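Local structure of proton-dependent oligopeptide transporter family protein (Xanthomonas campestris, 6EI3) at residues Trp67-Asp70 with Gly74-Thr77; Trp378-Ala383 with Gln399-Ala404; Thr362-Met367 with Arg495-Val500. The protein probably carries small peptides across the membrane together with protons, as a member of the POT family within the major facilitator superfamily. One frame throughout, in Å; residues are numbered along the deposited sequence.

Contact 1 comes first along the chain and lies within the kinked helix 62-95, in the N-terminal half. Contacts 2 and 3 belong to the C-terminal half and share helix 363-389: contact 3 ties its start to the chain after helix 471-495, and contact 2, nested inside that loop, joins it farther along to helix 400-424. The centres of contacts 2 and 3 lie about 28 Å apart, their nearest atoms about 12 Å. The centre of contact 1 is about 42 Å from that of contact 2, on the opposite side of the chain's centre, and about 35 Å from that of contact 3. The three thus sample both halves of this all-helical transporter, each beside bound lipid.

Contact 1 of 3, residues Trp67-Asp70 with Gly74-Thr77; sequences WLAD and GKYT. With 78M ((2S)-2,3-dihydroxypropyl(7Z)-pentadec-7-enoate), chain B.
A69 and G74 meet backbone to backbone, the N-H of G74 reaching the carbonyl O of A69 at 2.9 Å. The bond is bent, with 139° at the hydrogen, and spans five residues; the helix is kinked here, for the N of K75 and of Y76 has no bond to the turn before. G74 has a positive phi of 80°, where a CB would press on the preceding carbonyl oxygen; glycine avoids this. The small methyl of A69 completes the tight part, its CB 3.8 Å from G74 O and 4.2 Å from K75 CG.

D70 forms the loose, partly exposed end: its OD1 stays 5.2 Å from NZ of K75, which makes its salt bridge with D127 instead. Y76 and T77 turn to lipid rather than to 67-70. T77 OG1, opposite the carbonyl carbon (chi1 -63°), shares a 2.7 Å hydrogen bond with O21 of 78M, and the Y76 ring edge borders that oxygen.

The sequence GGWLADRFFGKY resembles motif A of the major facilitator superfamily, which characteristically lies around the loop between transmembrane helices 2 and 3 and probably does so here. K75 packs on F124 of helix 121-127, A69 on L120, and L68 on F82 farther along helix 62-95.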
# COMPACT_ATOMS: atom_id res chain seq x y z
N TRP A 67 7.66 -14.59 6.36
CA TRP A 67 7.68 -16.05 6.46
C TRP A 67 9.11 -16.57 6.48
O TRP A 67 9.46 -17.30 7.39
CB TRP A 67 6.85 -16.70 5.32
CG TRP A 67 6.79 -18.21 5.36
CD1 TRP A 67 6.10 -18.97 6.26
CD2 TRP A 67 7.41 -19.12 4.45
NE1 TRP A 67 6.27 -20.31 5.97
CE2 TRP A 67 7.08 -20.43 4.88
CE3 TRP A 67 8.23 -18.97 3.32
CZ2 TRP A 67 7.52 -21.57 4.19
CZ3 TRP A 67 8.68 -20.10 2.66
CH2 TRP A 67 8.32 -21.38 3.09
N LEU A 68 9.96 -16.15 5.52
CA LEU A 68 11.37 -16.58 5.47
C LEU A 68 12.13 -16.18 6.74
O LEU A 68 12.86 -16.99 7.29
CB LEU A 68 12.08 -16.06 4.22
CG LEU A 68 11.57 -16.57 2.88
CD1 LEU A 68 12.24 -15.83 1.73
CD2 LEU A 68 11.78 -18.11 2.75
N ALA A 69 11.92 -14.95 7.21
CA ALA A 69 12.58 -14.45 8.42
C ALA A 69 12.11 -15.20 9.68
O ALA A 69 12.94 -15.67 10.44
CB ALA A 69 12.34 -12.95 8.58
N ASP A 70 10.79 -15.32 9.88
CA ASP A 70 10.22 -15.96 11.07
C ASP A 70 10.38 -17.45 11.13
O ASP A 70 10.38 -18.00 12.23
CB ASP A 70 8.74 -15.59 11.26
CG ASP A 70 8.51 -14.14 11.62
OD1 ASP A 70 9.47 -13.48 12.11
OD2 ASP A 70 7.38 -13.66 11.43
N GLY A 74 15.81 -15.62 10.29
CA GLY A 74 15.93 -14.45 11.15
C GLY A 74 15.91 -13.20 10.28
O GLY A 74 16.09 -13.27 9.07
N LYS A 75 15.69 -12.06 10.88
CA LYS A 75 15.53 -10.78 10.18
C LYS A 75 16.79 -10.23 9.54
O LYS A 75 16.72 -9.74 8.42
CB LYS A 75 14.90 -9.75 11.12
CG LYS A 75 13.45 -10.09 11.47
CD LYS A 75 12.89 -9.14 12.51
CE LYS A 75 11.88 -9.85 13.34
NZ LYS A 75 12.33 -10.01 14.74
N TYR A 76 17.95 -10.31 10.23
CA TYR A 76 19.20 -9.80 9.64
C TYR A 76 19.51 -10.41 8.26
O TYR A 76 19.75 -9.66 7.31
CB TYR A 76 20.43 -10.00 10.57
CG TYR A 76 21.70 -9.57 9.86
CD1 TYR A 76 22.00 -8.22 9.68
CD2 TYR A 76 22.55 -10.51 9.28
CE1 TYR A 76 23.13 -7.82 8.96
CE2 TYR A 76 23.68 -10.13 8.58
CZ TYR A 76 23.98 -8.78 8.43
OH TYR A 76 25.08 -8.39 7.72
N THR A 77 19.57 -11.75 8.18
CA THR A 77 19.90 -12.48 6.94
C THR A 77 18.89 -12.20 5.83
O THR A 77 19.28 -11.99 4.69
CB THR A 77 20.04 -13.98 7.25
OG1 THR A 77 21.12 -14.14 8.16
CG2 THR A 77 20.29 -14.83 5.99
O21 78M B . 23.55 -13.19 7.36
C20 78M B . 24.00 -14.26 6.55
C18 78M B . 24.18 -13.81 5.11
O19 78M B . 24.26 -14.95 4.26
C17 78M B . 25.39 -12.94 4.93
O2 78M B . 25.32 -12.44 3.57
C1 78M B . 26.18 -11.48 3.21
O1 78M B . 26.95 -10.95 3.97
C2 78M B . 26.08 -11.19 1.74
C3 78M B . 26.89 -9.99 1.25
C4 78M B . 26.34 -8.64 1.70
C5 78M B . 27.02 -7.45 1.06
C6 78M B . 26.73 -6.12 1.75
C7 78M B . 27.07 -4.92 0.93
C8 78M B . 28.23 -4.29 0.80
C9 78M B . 29.55 -4.64 1.44
C10 78M B . 30.66 -3.63 1.10
C11 78M B . 30.62 -2.35 1.93
C12 78M B . 31.36 -1.17 1.31
C13 78M B . 31.48 0.04 2.23
C15 78M B . 30.71 2.13 0.94
C14 78M B . 31.88 1.34 1.53

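Contact 2 of 3, residues Trp378-Ala383 with Gln399-Ala404; sequences WIAVGA and QILPYA. With 78M ((2S)-2,3-dihydroxypropyl(7Z)-pentadec-7-enoate), chain F.
The amide nitrogen NE2 of Q399 is held by two acceptors, the carbonyl O of W313 and OE1 of Q316. The same Q316 gives its own NE2 to the carbonyl O of V381, so its amide links 378-383 to 399-404; a glutamine, donor and acceptor at once, suits that task.

Between the segments themselves the contact is apolar. V381 and P402 cross at about a right angle, with V381 CG2 only 3.3 Å from P402 CB, closer than two carbons normally come, and 3.7 Å from P402 CG. With chi1 at -173°, CG2 is the branch opposite the carbonyl carbon, and this one meets the proline ring. A380 brings only a methyl: its CB meets L401 CD2 at 4.0 Å and P402 CB at 4.2 Å. An alanine methyl and a single valine branch on one side and a compact ring on the other are consistent with the axes of the two short segments lying 8.5 Å apart, nearly antiparallel at a crossing angle of -164°. Proline fits near the start of a helix, where its missing N-H costs little.

On its outer flank the seam borders lipid. L401 CD2 lies 3.7 Å from C4 of the bound 78M, and A383 CB reaches the same carbon at 3.8 Å, so branched and short aliphatic groups together offer the acyl chain an apolar bed.

W313 of helix 312-317 packs on both V381 and P402; M476 of helix 471-495 touches V381, and behind helix 400-424 Y403 rests on helix 334-357.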
# COMPACT_ATOMS: atom_id res chain seq x y z
N TRP A 378 -11.03 13.36 -5.98
CA TRP A 378 -11.23 12.87 -7.33
C TRP A 378 -12.34 13.63 -8.08
O TRP A 378 -12.27 13.69 -9.30
CB TRP A 378 -11.39 11.35 -7.33
CG TRP A 378 -10.03 10.69 -7.23
CD1 TRP A 378 -9.21 10.68 -6.14
CD2 TRP A 378 -9.28 10.11 -8.31
NE1 TRP A 378 -8.00 10.10 -6.47
CE2 TRP A 378 -8.03 9.71 -7.78
CE3 TRP A 378 -9.55 9.89 -9.67
CZ2 TRP A 378 -7.07 9.06 -8.56
CZ3 TRP A 378 -8.60 9.23 -10.44
CH2 TRP A 378 -7.36 8.86 -9.89
N ILE A 379 -13.28 14.30 -7.36
CA ILE A 379 -14.26 15.19 -8.01
C ILE A 379 -13.46 16.40 -8.56
O ILE A 379 -13.65 16.80 -9.71
CB ILE A 379 -15.46 15.64 -7.10
CG1 ILE A 379 -16.42 14.46 -6.75
CG2 ILE A 379 -16.23 16.85 -7.71
CD1 ILE A 379 -17.25 13.84 -7.96
N ALA A 380 -12.53 16.94 -7.74
CA ALA A 380 -11.64 18.04 -8.10
C ALA A 380 -10.72 17.67 -9.28
O ALA A 380 -10.64 18.46 -10.21
CB ALA A 380 -10.82 18.48 -6.90
N VAL A 381 -10.08 16.46 -9.27
CA VAL A 381 -9.22 15.99 -10.39
C VAL A 381 -10.01 15.91 -11.71
O VAL A 381 -9.49 16.28 -12.77
CB VAL A 381 -8.46 14.66 -10.13
CG1 VAL A 381 -7.48 14.34 -11.27
CG2 VAL A 381 -7.69 14.72 -8.83
N GLY A 382 -11.23 15.38 -11.62
CA GLY A 382 -12.12 15.22 -12.77
C GLY A 382 -12.57 16.55 -13.33
O GLY A 382 -12.58 16.73 -14.56
N ALA A 383 -12.92 17.51 -12.44
CA ALA A 383 -13.35 18.86 -12.81
C ALA A 383 -12.19 19.62 -13.49
O ALA A 383 -12.41 20.36 -14.45
CB ALA A 383 -13.85 19.61 -11.58
N GLN A 399 -3.53 21.34 -9.21
CA GLN A 399 -3.44 20.01 -8.54
C GLN A 399 -3.24 20.09 -7.01
O GLN A 399 -3.41 19.08 -6.34
CB GLN A 399 -2.37 19.10 -9.16
CG GLN A 399 -2.62 18.69 -10.60
CD GLN A 399 -1.73 17.54 -11.01
OE1 GLN A 399 -0.54 17.47 -10.65
NE2 GLN A 399 -2.27 16.66 -11.85
N ILE A 400 -2.88 21.29 -6.45
CA ILE A 400 -2.76 21.53 -4.99
C ILE A 400 -4.12 21.18 -4.33
O ILE A 400 -4.12 20.55 -3.27
CB ILE A 400 -2.35 23.01 -4.66
CG1 ILE A 400 -0.90 23.33 -5.09
CG2 ILE A 400 -2.55 23.32 -3.14
CD1 ILE A 400 -0.53 24.88 -5.11
N LEU A 401 -5.26 21.60 -4.94
CA LEU A 401 -6.61 21.32 -4.43
C LEU A 401 -6.84 19.81 -4.24
O LEU A 401 -7.00 19.41 -3.09
CB LEU A 401 -7.71 21.98 -5.28
CG LEU A 401 -9.18 21.69 -4.90
CD1 LEU A 401 -9.53 22.23 -3.51
CD2 LEU A 401 -10.12 22.29 -5.94
N PRO A 402 -6.76 18.92 -5.26
CA PRO A 402 -6.91 17.48 -4.97
C PRO A 402 -5.79 16.90 -4.11
O PRO A 402 -6.07 15.97 -3.38
CB PRO A 402 -6.99 16.83 -6.36
CG PRO A 402 -6.34 17.81 -7.30
CD PRO A 402 -6.66 19.17 -6.73
N TYR A 403 -4.55 17.46 -4.12
CA TYR A 403 -3.51 16.95 -3.21
C TYR A 403 -3.93 17.19 -1.75
O TYR A 403 -3.79 16.29 -0.93
CB TYR A 403 -2.13 17.58 -3.48
CG TYR A 403 -1.24 16.67 -4.30
CD1 TYR A 403 -0.61 15.57 -3.72
CD2 TYR A 403 -1.16 16.81 -5.68
CE1 TYR A 403 0.11 14.66 -4.48
CE2 TYR A 403 -0.40 15.93 -6.45
CZ TYR A 403 0.23 14.86 -5.85
OH TYR A 403 0.95 13.98 -6.61
N ALA A 404 -4.45 18.39 -1.45
CA ALA A 404 -4.89 18.77 -0.10
C ALA A 404 -6.03 17.87 0.36
O ALA A 404 -5.97 17.32 1.46
CB ALA A 404 -5.33 20.24 -0.06
O21 78M F . -10.98 27.66 -15.68
C20 78M F . -11.56 26.46 -15.19
C18 78M F . -12.25 26.71 -13.87
O19 78M F . -11.31 27.12 -12.88
C17 78M F . -13.08 25.53 -13.39
O2 78M F . -12.22 24.51 -12.82
C1 78M F . -12.18 24.41 -11.48
O1 78M F . -12.55 25.28 -10.73
C2 78M F . -11.62 23.09 -11.05
C3 78M F . -11.47 22.95 -9.54
C4 78M F . -12.26 21.79 -8.95
C5 78M F . -13.60 22.17 -8.32
C6 78M F . -14.43 20.96 -7.90
C7 78M F . -14.70 20.90 -6.43
C8 78M F . -13.94 20.31 -5.52
C9 78M F . -14.21 20.24 -4.04
C10 78M F . -14.13 21.60 -3.34
C11 78M F . -14.88 21.66 -2.01
C12 78M F . -14.09 21.16 -0.80
C13 78M F . -14.95 20.94 0.43
C15 78M F . -15.04 20.32 2.87
C14 78M F . -14.16 20.56 1.67

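Contact 3 of 3, residues Thr362-Met367 with Arg495-Val500; sequences TSLRRM and RRYRMV. With 78M ((2S)-2,3-dihydroxypropyl(7Z)-pentadec-7-enoate), chain J.
L364 swings its CG away from its own carbonyl carbon (chi1 -72°) and then runs extended, while Y497 places its ring anti to the backbone N (chi1 -173°); together these turns set the leucine methyl against the tyrosine. L364 CD1 comes 3.7 Å from Y497 CD2 and 3.9 Å from Y497 CB, approaching the ring obliquely with the two side chains crossing at about a right angle. M499, bent twice along its chain, folds back so that its SD lies in the plane of the Y497 ring at the edge and 4.3 Å from L364 CD1. Its methyl CE ends 3.9 Å from S363 OG. A flexible thioether can curl into the angle between a leucine and a serine, although M499 also touches a crystal neighbour, which may influence its pose.

The hydroxyl end of Y497 is turned elsewhere: OH bonds to OE1 of Q424, which also receives the N-H of V500, and this double grip pins the otherwise irregular 495-500 segment to helix 400-424. F420 of that helix meets the tyrosine ring edge to face. In 362-367, T362 is the N-cap of helix 363-389, its OG1 accepting from R365 N at 3.2 Å.

A lipid lies across both segments. R495 NH1 donates to O19 of 78M at 3.2 Å (143° at the hydrogen), L364 CB lies 3.6 Å from the ester carbonyl oxygen O1, and R365 CG runs beside C3 at 3.7 Å. The chemistry thus divides: apolar and sulfur groups make the direct contact, Q424 anchors 495-500 by polar bonds, and R495 donates one rather long bond to a neutral glycerol hydroxyl, which needs no charge on the lipid.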
# COMPACT_ATOMS: atom_id res chain seq x y z
N THR A 362 -14.08 9.76 16.48
CA THR A 362 -13.73 8.35 16.73
C THR A 362 -12.93 7.80 15.57
O THR A 362 -12.99 8.35 14.46
CB THR A 362 -14.98 7.47 16.97
OG1 THR A 362 -15.72 7.38 15.75
CG2 THR A 362 -15.86 7.94 18.15
N SER A 363 -12.19 6.72 15.80
CA SER A 363 -11.38 6.11 14.76
C SER A 363 -12.21 5.68 13.51
O SER A 363 -11.80 5.94 12.39
CB SER A 363 -10.53 4.97 15.33
OG SER A 363 -11.38 3.92 15.76
N LEU A 364 -13.43 5.16 13.72
CA LEU A 364 -14.30 4.74 12.61
C LEU A 364 -14.93 5.93 11.87
O LEU A 364 -15.12 5.84 10.65
CB LEU A 364 -15.34 3.72 13.08
CG LEU A 364 -14.79 2.31 13.38
CD1 LEU A 364 -15.87 1.43 13.96
CD2 LEU A 364 -14.12 1.65 12.13
N ARG A 365 -15.17 7.06 12.57
CA ARG A 365 -15.68 8.30 11.97
C ARG A 365 -14.59 8.92 11.11
O ARG A 365 -14.88 9.41 10.03
CB ARG A 365 -16.15 9.31 13.02
CG ARG A 365 -17.63 9.18 13.36
CD ARG A 365 -17.97 10.00 14.59
NE ARG A 365 -19.42 10.09 14.79
CZ ARG A 365 -20.00 10.77 15.77
NH1 ARG A 365 -19.26 11.45 16.64
NH2 ARG A 365 -21.31 10.79 15.89
N ARG A 366 -13.34 8.90 11.61
CA ARG A 366 -12.18 9.42 10.87
C ARG A 366 -12.02 8.61 9.58
O ARG A 366 -11.87 9.18 8.51
CB ARG A 366 -10.90 9.30 11.70
CG ARG A 366 -10.80 10.27 12.88
CD ARG A 366 -9.49 10.03 13.64
NE ARG A 366 -9.57 10.54 15.00
CZ ARG A 366 -8.55 10.60 15.85
NH1 ARG A 366 -7.35 10.17 15.48
NH2 ARG A 366 -8.72 11.10 17.07
N MET A 367 -12.11 7.27 9.68
CA MET A 367 -11.93 6.40 8.53
C MET A 367 -13.00 6.60 7.46
O MET A 367 -12.65 6.77 6.30
CB MET A 367 -11.80 4.95 8.97
CG MET A 367 -10.47 4.66 9.69
SD MET A 367 -10.42 2.98 10.34
CE MET A 367 -9.98 2.08 8.83
N ARG A 495 -21.22 1.51 11.71
CA ARG A 495 -22.38 1.76 12.55
C ARG A 495 -22.69 0.58 13.50
O ARG A 495 -23.02 0.81 14.65
CB ARG A 495 -23.61 2.12 11.67
CG ARG A 495 -24.96 2.22 12.40
CD ARG A 495 -25.05 3.44 13.32
NE ARG A 495 -26.36 3.54 13.98
CZ ARG A 495 -26.73 4.54 14.76
NH1 ARG A 495 -25.90 5.55 15.00
NH2 ARG A 495 -27.93 4.55 15.32
N ARG A 496 -22.56 -0.66 13.01
CA ARG A 496 -22.86 -1.86 13.79
C ARG A 496 -21.62 -2.45 14.48
O ARG A 496 -21.74 -3.43 15.20
CB ARG A 496 -23.57 -2.90 12.91
CG ARG A 496 -24.98 -2.47 12.50
CD ARG A 496 -25.56 -3.33 11.39
NE ARG A 496 -26.68 -2.66 10.71
CZ ARG A 496 -27.95 -2.77 11.07
NH1 ARG A 496 -28.30 -3.54 12.10
NH2 ARG A 496 -28.89 -2.12 10.40
N TYR A 497 -20.45 -1.84 14.27
CA TYR A 497 -19.23 -2.33 14.89
C TYR A 497 -19.19 -2.00 16.39
O TYR A 497 -19.40 -0.86 16.77
CB TYR A 497 -17.97 -1.81 14.18
CG TYR A 497 -16.71 -2.44 14.72
CD1 TYR A 497 -16.29 -3.70 14.29
CD2 TYR A 497 -15.95 -1.80 15.70
CE1 TYR A 497 -15.14 -4.29 14.80
CE2 TYR A 497 -14.80 -2.39 16.23
CZ TYR A 497 -14.41 -3.64 15.79
OH TYR A 497 -13.30 -4.24 16.31
N ARG A 498 -18.92 -2.99 17.22
CA ARG A 498 -18.78 -2.80 18.66
C ARG A 498 -17.27 -2.67 19.03
O ARG A 498 -16.51 -3.63 18.87
CB ARG A 498 -19.47 -3.92 19.42
CG ARG A 498 -19.35 -3.83 20.94
CD ARG A 498 -20.51 -4.51 21.65
NE ARG A 498 -20.67 -5.92 21.31
CZ ARG A 498 -19.94 -6.92 21.81
NH1 ARG A 498 -18.96 -6.66 22.66
NH2 ARG A 498 -20.18 -8.17 21.45
N MET A 499 -16.86 -1.49 19.50
CA MET A 499 -15.48 -1.25 19.94
C MET A 499 -15.19 -2.13 21.19
O MET A 499 -15.94 -2.07 22.16
CB MET A 499 -15.26 0.23 20.30
CG MET A 499 -15.39 1.20 19.13
SD MET A 499 -14.13 0.99 17.88
CE MET A 499 -12.69 1.75 18.68
N VAL A 500 -14.14 -2.96 21.13
CA VAL A 500 -13.68 -3.81 22.25
C VAL A 500 -12.14 -3.65 22.24
O VAL A 500 -11.45 -4.36 21.52
CB VAL A 500 -14.14 -5.30 22.22
CG1 VAL A 500 -13.69 -6.03 23.50
CG2 VAL A 500 -15.67 -5.42 22.08
O21 78M J . -21.85 5.01 17.73
C20 78M J . -21.10 4.39 16.69
C18 78M J . -21.29 5.11 15.38
O19 78M J . -22.68 5.17 15.05
C17 78M J . -20.51 4.47 14.26
O2 78M J . -20.76 5.26 13.07
C1 78M J . -19.72 5.54 12.28
O1 78M J . -18.58 5.27 12.54
C2 78M J . -20.17 6.24 11.02
C3 78M J . -19.24 7.37 10.60
C4 78M J . -19.89 8.40 9.70
C5 78M J . -19.06 9.67 9.59
C6 78M J . -19.57 10.67 8.56
C7 78M J . -18.82 11.97 8.63
C8 78M J . -18.66 12.89 7.68
C9 78M J . -19.18 12.86 6.27
C10 78M J . -18.10 12.52 5.24
C11 78M J . -17.18 13.68 4.82
C12 78M J . -17.75 14.64 3.77
C13 78M J . -18.02 14.03 2.41
C15 78M J . -19.35 14.17 0.27
C14 78M J . -18.80 14.92 1.46